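Local coordinates for Ycf54-like protein (Synechocystis sp. PCC 6803, PDB 5M2P) that probably serves as a component of the magnesium protoporphyrin IX monomethylester cyclase, needed to form protochlorophyllide for photosynthesis, at residues Y8-S13 and E87-G92; W44-P49 and D103-L108; P49-A54 and N68-S73; A54-E59 and D99-P104. All blocks are in the same frame, centred on the assembly; numbering follows the deposited sequence.

Contact 1. Residues Y8-S13 and E87-G92; sequences YYALAS and EYVLTG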
loop_
_atom_site.group_PDB
_atom_site.type_symbol
_atom_site.label_atom_id
_atom_site.label_comp_id
_atom_site.label_asym_id
_atom_site.label_seq_id
_atom_site.Cartn_x
_atom_site.Cartn_y
_atom_site.Cartn_z
ATOM N N TYR A 8 1.665 3.890 5.924
ATOM C CA TYR A 8 0.720 2.877 6.325
ATOM C C TYR A 8 0.432 2.037 5.099
ATOM O O TYR A 8 0.387 2.575 3.993
ATOM C CB TYR A 8 -0.584 3.541 6.847
ATOM C CG TYR A 8 -0.313 4.501 7.950
ATOM C CD1 TYR A 8 -0.173 4.059 9.253
ATOM C CD2 TYR A 8 -0.120 5.843 7.692
ATOM C CE1 TYR A 8 0.149 4.938 10.264
ATOM C CE2 TYR A 8 0.208 6.736 8.694
ATOM C CZ TYR A 8 0.357 6.278 9.982
ATOM O OH TYR A 8 0.682 7.150 10.997
ATOM N N TYR A 9 0.198 0.737 5.283
ATOM C CA TYR A 9 -0.035 -0.132 4.152
ATOM C C TYR A 9 -1.144 -1.128 4.418
ATOM O O TYR A 9 -1.387 -1.546 5.556
ATOM C CB TYR A 9 1.246 -0.877 3.703
ATOM C CG TYR A 9 1.727 -1.932 4.670
ATOM C CD1 TYR A 9 1.184 -3.217 4.659
ATOM C CD2 TYR A 9 2.662 -1.638 5.660
ATOM C CE1 TYR A 9 1.573 -4.166 5.579
ATOM C CE2 TYR A 9 3.088 -2.597 6.570
ATOM C CZ TYR A 9 2.524 -3.862 6.540
ATOM O OH TYR A 9 2.901 -4.796 7.466
ATOM N N ALA A 10 -1.746 -1.528 3.300
ATOM C CA ALA A 10 -2.632 -2.684 3.219
ATOM C C ALA A 10 -2.067 -3.580 2.111
ATOM O O ALA A 10 -1.985 -3.149 0.972
ATOM C CB ALA A 10 -4.058 -2.241 2.889
ATOM N N LEU A 11 -1.684 -4.798 2.468
ATOM C CA LEU A 11 -1.073 -5.746 1.543
ATOM C C LEU A 11 -2.066 -6.826 1.166
ATOM O O LEU A 11 -2.667 -7.438 2.033
ATOM C CB LEU A 11 0.122 -6.383 2.226
ATOM C CG LEU A 11 0.970 -7.284 1.329
ATOM C CD1 LEU A 11 1.858 -6.473 0.426
ATOM C CD2 LEU A 11 1.821 -8.175 2.196
ATOM N N ALA A 12 -2.227 -7.035 -0.128
ATOM C CA ALA A 12 -3.126 -8.012 -0.687
ATOM C C ALA A 12 -2.333 -8.962 -1.596
ATOM O O ALA A 12 -1.221 -8.655 -2.016
ATOM C CB ALA A 12 -4.155 -7.307 -1.563
ATOM N N SER A 13 -2.959 -10.075 -1.966
ATOM C CA SER A 13 -2.457 -10.869 -3.078
ATOM C C SER A 13 -2.821 -10.153 -4.376
ATOM O O SER A 13 -3.809 -9.446 -4.469
ATOM C CB SER A 13 -3.044 -12.281 -3.064
ATOM O OG SER A 13 -4.432 -12.244 -3.381
ATOM N N GLU A 87 -11.080 -5.768 3.465
ATOM C CA GLU A 87 -11.019 -6.759 4.556
ATOM C C GLU A 87 -9.903 -7.787 4.471
ATOM O O GLU A 87 -9.164 -7.971 5.452
ATOM C CB GLU A 87 -12.367 -7.449 4.819
ATOM C CG GLU A 87 -13.325 -6.612 5.657
ATOM C CD GLU A 87 -12.855 -6.414 7.089
ATOM O OE1 GLU A 87 -12.055 -7.227 7.590
ATOM O OE2 GLU A 87 -13.290 -5.439 7.747
ATOM N N TYR A 88 -9.763 -8.443 3.320
ATOM C CA TYR A 88 -8.760 -9.512 3.179
ATOM C C TYR A 88 -7.391 -8.924 2.761
ATOM O O TYR A 88 -6.917 -9.095 1.638
ATOM C CB TYR A 88 -9.254 -10.615 2.229
ATOM C CG TYR A 88 -8.374 -11.838 2.249
ATOM C CD1 TYR A 88 -8.205 -12.565 3.408
ATOM C CD2 TYR A 88 -7.676 -12.252 1.106
ATOM C CE1 TYR A 88 -7.404 -13.688 3.457
ATOM C CE2 TYR A 88 -6.860 -13.374 1.144
ATOM C CZ TYR A 88 -6.708 -14.087 2.320
ATOM O OH TYR A 88 -5.890 -15.197 2.403
ATOM N N VAL A 89 -6.811 -8.189 3.708
ATOM C CA VAL A 89 -5.532 -7.533 3.588
ATOM C C VAL A 89 -4.790 -7.609 4.927
ATOM O O VAL A 89 -5.413 -7.613 5.991
ATOM C CB VAL A 89 -5.669 -6.056 3.166
ATOM C CG1 VAL A 89 -6.183 -5.954 1.756
ATOM C CG2 VAL A 89 -6.545 -5.297 4.133
ATOM N N LEU A 90 -3.463 -7.600 4.844
ATOM C CA LEU A 90 -2.582 -7.465 6.008
ATOM C C LEU A 90 -2.210 -5.999 6.118
ATOM O O LEU A 90 -1.891 -5.374 5.111
ATOM C CB LEU A 90 -1.313 -8.294 5.812
ATOM C CG LEU A 90 -1.569 -9.792 5.814
ATOM C CD1 LEU A 90 -0.403 -10.520 5.149
ATOM C CD2 LEU A 90 -1.820 -10.289 7.228
ATOM N N THR A 91 -2.272 -5.410 7.299
ATOM C CA THR A 91 -1.986 -3.980 7.431
ATOM C C THR A 91 -0.842 -3.747 8.397
ATOM O O THR A 91 -0.505 -4.594 9.227
ATOM C CB THR A 91 -3.199 -3.199 7.911
ATOM O OG1 THR A 91 -3.584 -3.670 9.199
ATOM C CG2 THR A 91 -4.359 -3.352 6.936
ATOM N N GLY A 92 -0.246 -2.576 8.273
ATOM C CA GLY A 92 0.842 -2.189 9.159
ATOM C C GLY A 92 1.368 -0.831 8.797
ATOM O O GLY A 92 0.735 -0.086 8.049
HETATM O O HOH W 1 1.043 -6.659 7.967
HETATM O O HOH W 2 -5.233 -10.489 -0.188
#
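L90 O takes the N-H of L11 at 2.7 Å, and L90 N answers with a bond to L11 O. Y9 and G92 exchange a second pair of bonds, Y9 N to G92 O at 2.9 Å. The four bonds pair strand 5-13 with the antiparallel strand 90-96, an outermost strand of the four-stranded sheet, and they flank the non-hydrogen-bonded pair A10 and T91. On the face shared by Y9 and L11, the Y9 ring folds back over the neighbouring backbone: CG lies between backbone N and carbonyl carbon (chi1 70°), which sets one ring face on G92. The CA of G92 stands 3.8 Å from the centroid of the Y9 ring, a CH-pi contact with no side chain in the way. Beyond it, a water joins Y9 OH to T91 O. With an alanine here instead of Y9, G92 would probably lose the ring over its backbone and that water its phenolic partner. V89 points at the partner strand, its CG2 4.1 Å from CB of A10 and its CG1 against CB of A12, while helix 76-86 packs nearby, V82 on A10 and K83 on V89.

Contact 2. Residues W44-P49 and D103-L108; sequences WQVIQP and DPLASL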
loop_
_atom_site.group_PDB
_atom_site.type_symbol
_atom_site.label_atom_id
_atom_site.label_comp_id
_atom_site.label_asym_id
_atom_site.label_seq_id
_atom_site.Cartn_x
_atom_site.Cartn_y
_atom_site.Cartn_z
ATOM N N TRP A 44 -0.564 5.319 -3.016
ATOM C CA TRP A 44 0.038 4.644 -4.139
ATOM C C TRP A 44 -0.276 3.157 -4.066
ATOM O O TRP A 44 -0.406 2.590 -2.994
ATOM C CB TRP A 44 1.562 4.827 -4.143
ATOM C CG TRP A 44 2.039 6.244 -3.955
ATOM C CD1 TRP A 44 2.324 7.147 -4.929
ATOM C CD2 TRP A 44 2.264 6.906 -2.713
ATOM N NE1 TRP A 44 2.700 8.326 -4.367
ATOM C CE2 TRP A 44 2.685 8.206 -3.009
ATOM C CE3 TRP A 44 2.151 6.527 -1.368
ATOM C CZ2 TRP A 44 2.993 9.133 -2.014
ATOM C CZ3 TRP A 44 2.457 7.443 -0.387
ATOM C CH2 TRP A 44 2.888 8.724 -0.719
ATOM N N GLN A 45 -0.318 2.519 -5.227
ATOM C CA GLN A 45 -0.391 1.098 -5.314
ATOM C C GLN A 45 0.964 0.606 -5.792
ATOM O O GLN A 45 1.467 1.073 -6.828
ATOM C CB GLN A 45 -1.518 0.684 -6.259
ATOM C CG GLN A 45 -1.599 -0.827 -6.458
ATOM C CD GLN A 45 -2.944 -1.287 -7.029
ATOM O OE1 GLN A 45 -3.987 -1.049 -6.440
ATOM N NE2 GLN A 45 -2.905 -1.968 -8.158
ATOM N N VAL A 46 1.560 -0.304 -5.031
ATOM C CA VAL A 46 2.916 -0.791 -5.286
ATOM C C VAL A 46 2.840 -2.284 -5.492
ATOM O O VAL A 46 2.454 -3.025 -4.604
ATOM C CB VAL A 46 3.858 -0.480 -4.089
ATOM C CG1 VAL A 46 5.275 -0.973 -4.385
ATOM C CG2 VAL A 46 3.869 1.007 -3.769
ATOM N N ILE A 47 3.239 -2.740 -6.672
ATOM C CA ILE A 47 3.259 -4.153 -6.988
ATOM C C ILE A 47 4.515 -4.773 -6.364
ATOM O O ILE A 47 5.616 -4.210 -6.456
ATOM C CB ILE A 47 3.264 -4.387 -8.512
ATOM C CG1 ILE A 47 2.005 -3.800 -9.153
ATOM C CG2 ILE A 47 3.363 -5.872 -8.806
ATOM C CD1 ILE A 47 2.077 -3.670 -10.662
ATOM N N GLN A 48 4.358 -5.911 -5.709
ATOM C CA GLN A 48 5.458 -6.634 -5.104
ATOM C C GLN A 48 6.397 -5.695 -4.323
ATOM O O GLN A 48 7.610 -5.607 -4.607
ATOM C CB GLN A 48 6.242 -7.425 -6.158
ATOM C CG GLN A 48 6.883 -8.668 -5.568
ATOM C CD GLN A 48 5.897 -9.769 -5.179
ATOM O OE1 GLN A 48 4.742 -9.767 -5.579
ATOM N NE2 GLN A 48 6.372 -10.707 -4.392
ATOM N N PRO A 49 5.868 -5.039 -3.285
ATOM C CA PRO A 49 6.676 -3.995 -2.636
ATOM C C PRO A 49 7.980 -4.460 -1.993
ATOM O O PRO A 49 8.033 -5.432 -1.252
ATOM C CB PRO A 49 5.752 -3.483 -1.531
ATOM C CG PRO A 49 4.733 -4.588 -1.344
ATOM C CD PRO A 49 4.505 -5.125 -2.734
ATOM N N ASP A 103 13.359 3.316 -0.324
ATOM C CA ASP A 103 12.323 3.811 -1.217
ATOM C C ASP A 103 11.031 3.091 -0.872
ATOM O O ASP A 103 10.858 1.910 -1.198
ATOM C CB ASP A 103 12.684 3.533 -2.672
ATOM C CG ASP A 103 11.648 4.061 -3.640
ATOM O OD1 ASP A 103 10.563 4.523 -3.201
ATOM O OD2 ASP A 103 11.926 4.000 -4.856
ATOM N N PRO A 104 10.115 3.792 -0.211
ATOM C CA PRO A 104 8.905 3.132 0.244
ATOM C C PRO A 104 8.024 2.616 -0.902
ATOM O O PRO A 104 7.176 1.744 -0.670
ATOM C CB PRO A 104 8.168 4.233 1.046
ATOM C CG PRO A 104 8.738 5.501 0.546
ATOM C CD PRO A 104 10.158 5.201 0.192
ATOM N N LEU A 105 8.194 3.162 -2.100
ATOM C CA LEU A 105 7.374 2.818 -3.251
ATOM C C LEU A 105 8.036 1.875 -4.243
ATOM O O LEU A 105 7.453 1.575 -5.276
ATOM C CB LEU A 105 6.906 4.087 -3.971
ATOM C CG LEU A 105 6.242 5.100 -3.035
ATOM C CD1 LEU A 105 5.799 6.308 -3.843
ATOM C CD2 LEU A 105 5.065 4.521 -2.240
ATOM N N ALA A 106 9.220 1.366 -3.925
ATOM C CA ALA A 106 9.931 0.492 -4.866
ATOM C C ALA A 106 9.260 -0.876 -4.953
ATOM O O ALA A 106 8.783 -1.414 -3.951
ATOM C CB ALA A 106 11.385 0.323 -4.455
ATOM N N SER A 107 9.269 -1.428 -6.167
ATOM C CA SER A 107 8.827 -2.777 -6.461
ATOM C C SER A 107 10.032 -3.704 -6.552
ATOM O O SER A 107 11.134 -3.283 -6.961
ATOM C CB SER A 107 8.065 -2.795 -7.776
ATOM O OG SER A 107 7.708 -4.133 -8.106
ATOM N N LEU A 108 9.811 -4.974 -6.226
ATOM C CA LEU A 108 10.866 -5.974 -6.377
ATOM C C LEU A 108 10.909 -6.531 -7.771
ATOM O O LEU A 108 11.864 -7.223 -8.130
ATOM C CB LEU A 108 10.653 -7.135 -5.428
ATOM C CG LEU A 108 10.876 -6.756 -3.966
ATOM C CD1 LEU A 108 10.429 -7.863 -3.036
ATOM C CD2 LEU A 108 12.348 -6.384 -3.701
#
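S107 OG donates to I47 O at 2.7 Å, arriving from above the carbonyl plane, and L108 N donates to Q48 O at 2.8 Å with an angle of 157°. The two bonds fasten the C-terminal tail to the end of strand 43-47, an outermost strand of the antiparallel sheet, where P49 and S107 form a single backbone bridge. The hydroxyl of S107 gets to I47 because OG is anti to the backbone N (chi1 176°); it is also bonded to the backbone N of D109. Q48 turns its amide elsewhere, to N68 N and E66 O, and offers the tail its CG, against CB of L108. Upstream, the tail bends in a type I turn from D103 to A106, reinforced by an Asx turn in which D103 OD1 accepts from L105 N. The turn presents L105 to the side chains of W44 and V46. CD1 of L105 sits 3.6 Å from the centroid of the five-membered ring of W44, practically on the ring normal, a CH-pi contact over one face, and CD2 touches CE3 of W44. Losing the indole to a serine is likely to cost L105 both contacts, leaving V46 as the neighbour of its CD2 across the contact. V46 points from the strand at the tail: its CG2 touches CD2 of L105, and its CG1 lies 3.5 Å from L105 O and 3.6 Å from A106 O.

Contact 3. Residues P49-A54 and N68-S73; sequences PAFLNA and NVAIVS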
loop_
_atom_site.group_PDB
_atom_site.type_symbol
_atom_site.label_atom_id
_atom_site.label_comp_id
_atom_site.label_asym_id
_atom_site.label_seq_id
_atom_site.Cartn_x
_atom_site.Cartn_y
_atom_site.Cartn_z
ATOM N N PRO A 49 5.868 -5.039 -3.285
ATOM C CA PRO A 49 6.676 -3.995 -2.636
ATOM C C PRO A 49 7.980 -4.460 -1.993
ATOM O O PRO A 49 8.033 -5.432 -1.252
ATOM C CB PRO A 49 5.752 -3.483 -1.531
ATOM C CG PRO A 49 4.733 -4.588 -1.344
ATOM C CD PRO A 49 4.505 -5.125 -2.734
ATOM N N ALA A 50 9.035 -3.688 -2.240
ATOM C CA ALA A 50 10.324 -3.940 -1.619
ATOM C C ALA A 50 10.318 -3.715 -0.114
ATOM O O ALA A 50 11.139 -4.262 0.613
ATOM C CB ALA A 50 11.362 -3.047 -2.254
ATOM N N PHE A 51 9.391 -2.903 0.389
ATOM C CA PHE A 51 9.365 -2.675 1.848
ATOM C C PHE A 51 9.168 -3.946 2.656
ATOM O O PHE A 51 9.564 -4.016 3.818
ATOM C CB PHE A 51 8.364 -1.576 2.274
ATOM C CG PHE A 51 6.887 -1.927 2.138
ATOM C CD1 PHE A 51 6.282 -2.872 2.959
ATOM C CD2 PHE A 51 6.075 -1.226 1.245
ATOM C CE1 PHE A 51 4.917 -3.136 2.874
ATOM C CE2 PHE A 51 4.720 -1.516 1.143
ATOM C CZ PHE A 51 4.157 -2.457 1.956
ATOM N N LEU A 52 8.572 -4.964 2.035
ATOM C CA LEU A 52 8.280 -6.190 2.734
ATOM C C LEU A 52 9.525 -6.939 3.172
ATOM O O LEU A 52 9.433 -7.822 4.023
ATOM C CB LEU A 52 7.394 -7.069 1.857
ATOM C CG LEU A 52 6.522 -8.107 2.531
ATOM C CD1 LEU A 52 5.689 -7.523 3.676
ATOM C CD2 LEU A 52 5.655 -8.712 1.444
ATOM N N ASN A 53 10.694 -6.585 2.597
ATOM C CA ASN A 53 11.954 -7.218 2.981
ATOM C C ASN A 53 12.610 -6.606 4.234
ATOM O O ASN A 53 13.617 -7.097 4.726
ATOM C CB ASN A 53 12.962 -7.148 1.834
ATOM C CG ASN A 53 12.612 -8.044 0.680
ATOM O OD1 ASN A 53 11.851 -9.010 0.817
ATOM N ND2 ASN A 53 13.137 -7.696 -0.492
ATOM N N ALA A 54 12.026 -5.548 4.774
ATOM C CA ALA A 54 12.604 -4.883 5.943
ATOM C C ALA A 54 12.467 -5.780 7.151
ATOM O O ALA A 54 11.431 -6.412 7.340
ATOM C CB ALA A 54 11.933 -3.572 6.210
ATOM N N ASN A 68 2.228 -10.333 -4.411
ATOM C CA ASN A 68 1.534 -9.390 -3.558
ATOM C C ASN A 68 1.587 -7.973 -4.095
ATOM O O ASN A 68 2.318 -7.667 -5.039
ATOM C CB ASN A 68 2.028 -9.512 -2.122
ATOM C CG ASN A 68 3.518 -9.374 -1.996
ATOM O OD1 ASN A 68 4.084 -8.328 -2.267
ATOM N ND2 ASN A 68 4.153 -10.424 -1.501
ATOM N N VAL A 69 0.780 -7.120 -3.480
ATOM C CA VAL A 69 0.571 -5.764 -3.946
ATOM C C VAL A 69 0.068 -4.969 -2.748
ATOM O O VAL A 69 -0.778 -5.460 -2.001
ATOM C CB VAL A 69 -0.435 -5.682 -5.109
ATOM C CG1 VAL A 69 -1.673 -6.495 -4.836
ATOM C CG2 VAL A 69 -0.772 -4.241 -5.496
ATOM N N ALA A 70 0.648 -3.791 -2.529
ATOM C CA ALA A 70 0.237 -2.950 -1.413
ATOM C C ALA A 70 -0.439 -1.681 -1.863
ATOM O O ALA A 70 -0.036 -1.035 -2.835
ATOM C CB ALA A 70 1.452 -2.590 -0.552
ATOM N N ILE A 71 -1.410 -1.253 -1.066
ATOM C CA ILE A 71 -1.858 0.123 -1.068
ATOM C C ILE A 71 -1.129 0.807 0.082
ATOM O O ILE A 71 -1.177 0.352 1.221
ATOM C CB ILE A 71 -3.388 0.248 -0.904
ATOM C CG1 ILE A 71 -4.136 -0.668 -1.880
ATOM C CG2 ILE A 71 -3.808 1.693 -1.083
ATOM C CD1 ILE A 71 -3.822 -0.445 -3.325
ATOM N N VAL A 72 -0.405 1.862 -0.249
ATOM C CA VAL A 72 0.465 2.581 0.692
ATOM C C VAL A 72 -0.015 4.010 0.757
ATOM O O VAL A 72 -0.335 4.614 -0.258
ATOM C CB VAL A 72 1.922 2.552 0.180
ATOM C CG1 VAL A 72 2.864 3.297 1.120
ATOM C CG2 VAL A 72 2.346 1.115 -0.037
ATOM N N SER A 73 0.003 4.592 1.948
ATOM C CA SER A 73 -0.317 6.008 2.064
ATOM C C SER A 73 0.309 6.593 3.298
ATOM O O SER A 73 0.494 5.901 4.295
ATOM C CB SER A 73 -1.836 6.197 2.171
ATOM O OG SER A 73 -2.224 7.548 2.174
HETATM O O HOH W 3 6.909 -7.951 -1.973
#
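A70 and V72 meet the ring of F51 in the apolar part of the contact. CB of A70 comes to the ring's edge, near its plane, 3.7 Å from CZ of F51, while CG2 of V72 lies equally close to CE2 of F51 as the two side chains lie alongside, running opposite ways. P49 adds its CG, 3.9 Å from CB of A70, and with its CB also backs one face of the F51 ring. The F51 ring meets those of Y9 and F94 as well. Polar atoms gather at N68. Its OD1 lies 3.3 Å from CD of P49 and accepts from a water that also donates to P49 O, at 2.9 Å in each case, so the segments are joined through solvent. ND2 of N68 is bonded to P65 O, and CD2 of L52 packs 3.7 Å from that nitrogen. Hydrogen bonds at both ends of the amide, to water at OD1 and to P65 O at ND2, fix its rotation. Buried throughout, the contact lays a short 3-10 turn, residues 50-53, over one face of an inner strand of the four-stranded antiparallel sheet, the face opposite that on which I71 meets helix 76-86.

Contact 4. Residues A54-E59 and D99-P104; sequences APELAE and DAIPDP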
loop_
_atom_site.group_PDB
_atom_site.type_symbol
_atom_site.label_atom_id
_atom_site.label_comp_id
_atom_site.label_asym_id
_atom_site.label_seq_id
_atom_site.Cartn_x
_atom_site.Cartn_y
_atom_site.Cartn_z
ATOM N N ALA A 54 12.026 -5.548 4.774
ATOM C CA ALA A 54 12.604 -4.883 5.943
ATOM C C ALA A 54 12.467 -5.780 7.151
ATOM O O ALA A 54 11.431 -6.412 7.340
ATOM C CB ALA A 54 11.933 -3.572 6.210
ATOM N N PRO A 55 13.481 -5.838 8.032
ATOM C CA PRO A 55 13.373 -6.708 9.195
ATOM C C PRO A 55 12.172 -6.425 10.093
ATOM O O PRO A 55 11.613 -7.366 10.660
ATOM C CB PRO A 55 14.686 -6.487 9.921
ATOM C CG PRO A 55 15.638 -6.025 8.876
ATOM C CD PRO A 55 14.838 -5.276 7.867
ATOM N N GLU A 56 11.761 -5.167 10.171
ATOM C CA GLU A 56 10.646 -4.800 11.015
ATOM C C GLU A 56 9.326 -5.349 10.488
ATOM O O GLU A 56 8.339 -5.370 11.225
ATOM C CB GLU A 56 10.585 -3.280 11.165
ATOM C CG GLU A 56 10.180 -2.551 9.883
ATOM C CD GLU A 56 10.508 -1.086 9.846
ATOM O OE1 GLU A 56 9.675 -0.313 10.322
ATOM O OE2 GLU A 56 11.552 -0.718 9.313
ATOM N N LEU A 57 9.304 -5.805 9.229
ATOM C CA LEU A 57 8.110 -6.341 8.596
ATOM C C LEU A 57 8.184 -7.867 8.416
ATOM O O LEU A 57 7.427 -8.481 7.662
ATOM C CB LEU A 57 7.812 -5.578 7.301
ATOM C CG LEU A 57 7.593 -4.051 7.502
ATOM C CD1 LEU A 57 7.137 -3.420 6.214
ATOM C CD2 LEU A 57 6.564 -3.741 8.592
ATOM N N ALA A 58 9.083 -8.507 9.164
ATOM C CA ALA A 58 9.278 -9.926 8.999
ATOM C C ALA A 58 8.004 -10.734 9.226
ATOM O O ALA A 58 7.786 -11.721 8.537
ATOM C CB ALA A 58 10.368 -10.406 9.930
ATOM N N GLU A 59 7.182 -10.352 10.197
ATOM C CA GLU A 59 5.932 -11.071 10.494
ATOM C C GLU A 59 4.995 -10.978 9.297
ATOM O O GLU A 59 4.395 -11.949 8.874
ATOM C CB GLU A 59 5.229 -10.499 11.744
ATOM C CG GLU A 59 3.853 -11.100 12.023
ATOM C CD GLU A 59 3.092 -10.400 13.130
ATOM O OE1 GLU A 59 3.710 -9.716 13.963
ATOM O OE2 GLU A 59 1.855 -10.548 13.168
ATOM N N ASP A 99 17.563 2.699 6.131
ATOM C CA ASP A 99 18.471 1.749 5.493
ATOM C C ASP A 99 17.706 0.589 4.891
ATOM O O ASP A 99 17.987 0.171 3.769
ATOM C CB ASP A 99 19.500 1.168 6.475
ATOM C CG ASP A 99 20.635 2.077 6.723
ATOM O OD1 ASP A 99 20.534 3.291 6.434
ATOM O OD2 ASP A 99 21.673 1.550 7.185
ATOM N N ALA A 100 16.737 0.070 5.655
ATOM C CA ALA A 100 15.986 -1.094 5.251
ATOM C C ALA A 100 14.951 -0.763 4.188
ATOM O O ALA A 100 14.589 -1.636 3.394
ATOM C CB ALA A 100 15.310 -1.740 6.445
ATOM N N ILE A 101 14.433 0.464 4.192
ATOM C CA ILE A 101 13.396 0.918 3.244
ATOM C C ILE A 101 13.828 2.265 2.647
ATOM O O ILE A 101 13.322 3.321 3.017
ATOM C CB ILE A 101 12.006 1.037 3.911
ATOM C CG1 ILE A 101 11.693 -0.232 4.715
ATOM C CG2 ILE A 101 10.968 1.329 2.846
ATOM C CD1 ILE A 101 10.427 -0.178 5.517
ATOM N N PRO A 102 14.797 2.232 1.748
ATOM C CA PRO A 102 15.280 3.468 1.178
ATOM C C PRO A 102 14.255 4.119 0.254
ATOM O O PRO A 102 14.288 5.326 0.085
ATOM C CB PRO A 102 16.552 3.050 0.425
ATOM C CG PRO A 102 16.348 1.591 0.139
ATOM C CD PRO A 102 15.597 1.065 1.321
ATOM N N ASP A 103 13.359 3.316 -0.324
ATOM C CA ASP A 103 12.323 3.811 -1.217
ATOM C C ASP A 103 11.031 3.091 -0.872
ATOM O O ASP A 103 10.858 1.910 -1.198
ATOM C CB ASP A 103 12.684 3.533 -2.672
ATOM C CG ASP A 103 11.648 4.061 -3.640
ATOM O OD1 ASP A 103 10.563 4.523 -3.201
ATOM O OD2 ASP A 103 11.926 4.000 -4.856
ATOM N N PRO A 104 10.115 3.792 -0.211
ATOM C CA PRO A 104 8.905 3.132 0.244
ATOM C C PRO A 104 8.024 2.616 -0.902
ATOM O O PRO A 104 7.176 1.744 -0.670
ATOM C CB PRO A 104 8.168 4.233 1.046
ATOM C CG PRO A 104 8.738 5.501 0.546
ATOM C CD PRO A 104 10.158 5.201 0.192
#
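A54 turns its methyl group into the loop that follows strand 90-96, where CB meets CB of A100 at 3.8 Å and CG1 of I101 at 3.7 Å. This is the place where the connection leading into helix 58-63 packs against the C-terminal tail, beside the four-stranded antiparallel sheet and well out from the centre of the chain. No hydrogen bond crosses between the two segments, which are joined by van der Waals contacts, mostly of apolar groups. The backbones come close here, the CA atoms of A54 and A100 being 5.1 Å apart, consistent with both side chains being single methyl groups. P55 follows and extends the patch with its ring: CD lies 3.8 Å from CB of A100, so that this one methyl is touched by both residues. With P55 the chain enters a short 3-10 turn, closed by a bond from L57 N back to A54 O at 2.9 Å. E56 next swings its chain across I101 at about a right angle; the chain is extended beyond CG, and the side chain also touches F94. L57, the N-cap residue of helix 58-63, points the same way but packs on F51, F94 and Y9. I101 rests on F51 and F94 too, and its CG1, anti to the carbonyl carbon (chi1 -48°), carries CD1 to 3.8 Å from CB of A54 and 4.0 Å from OE2 of E56.

How the contacts relate
Contacts 1, 2 and 3 all reach the same antiparallel sheet, which runs 43-47, 68-73, 5-13, 90-96. Contact 1 joins the last two strands, while contact 3 brings in 68-73, tied to 5-13 by A10 O to I71 N at 2.8 Å. Contacts 2 and 3 have centres about 5 Å apart and share P49, whose CG also touches CD1 of L11 in contact 1 at 3.9 Å. Contact 4 lies further out, its centre about 15 Å from that of contact 1 and 9 Å from that of contact 3. Contacts 3 and 4 share A54, and F51 CD1 lies 3.4 Å from CD1 of L57. Contacts 2 and 4 use successive parts of the tail, overlapping at D103 and P104.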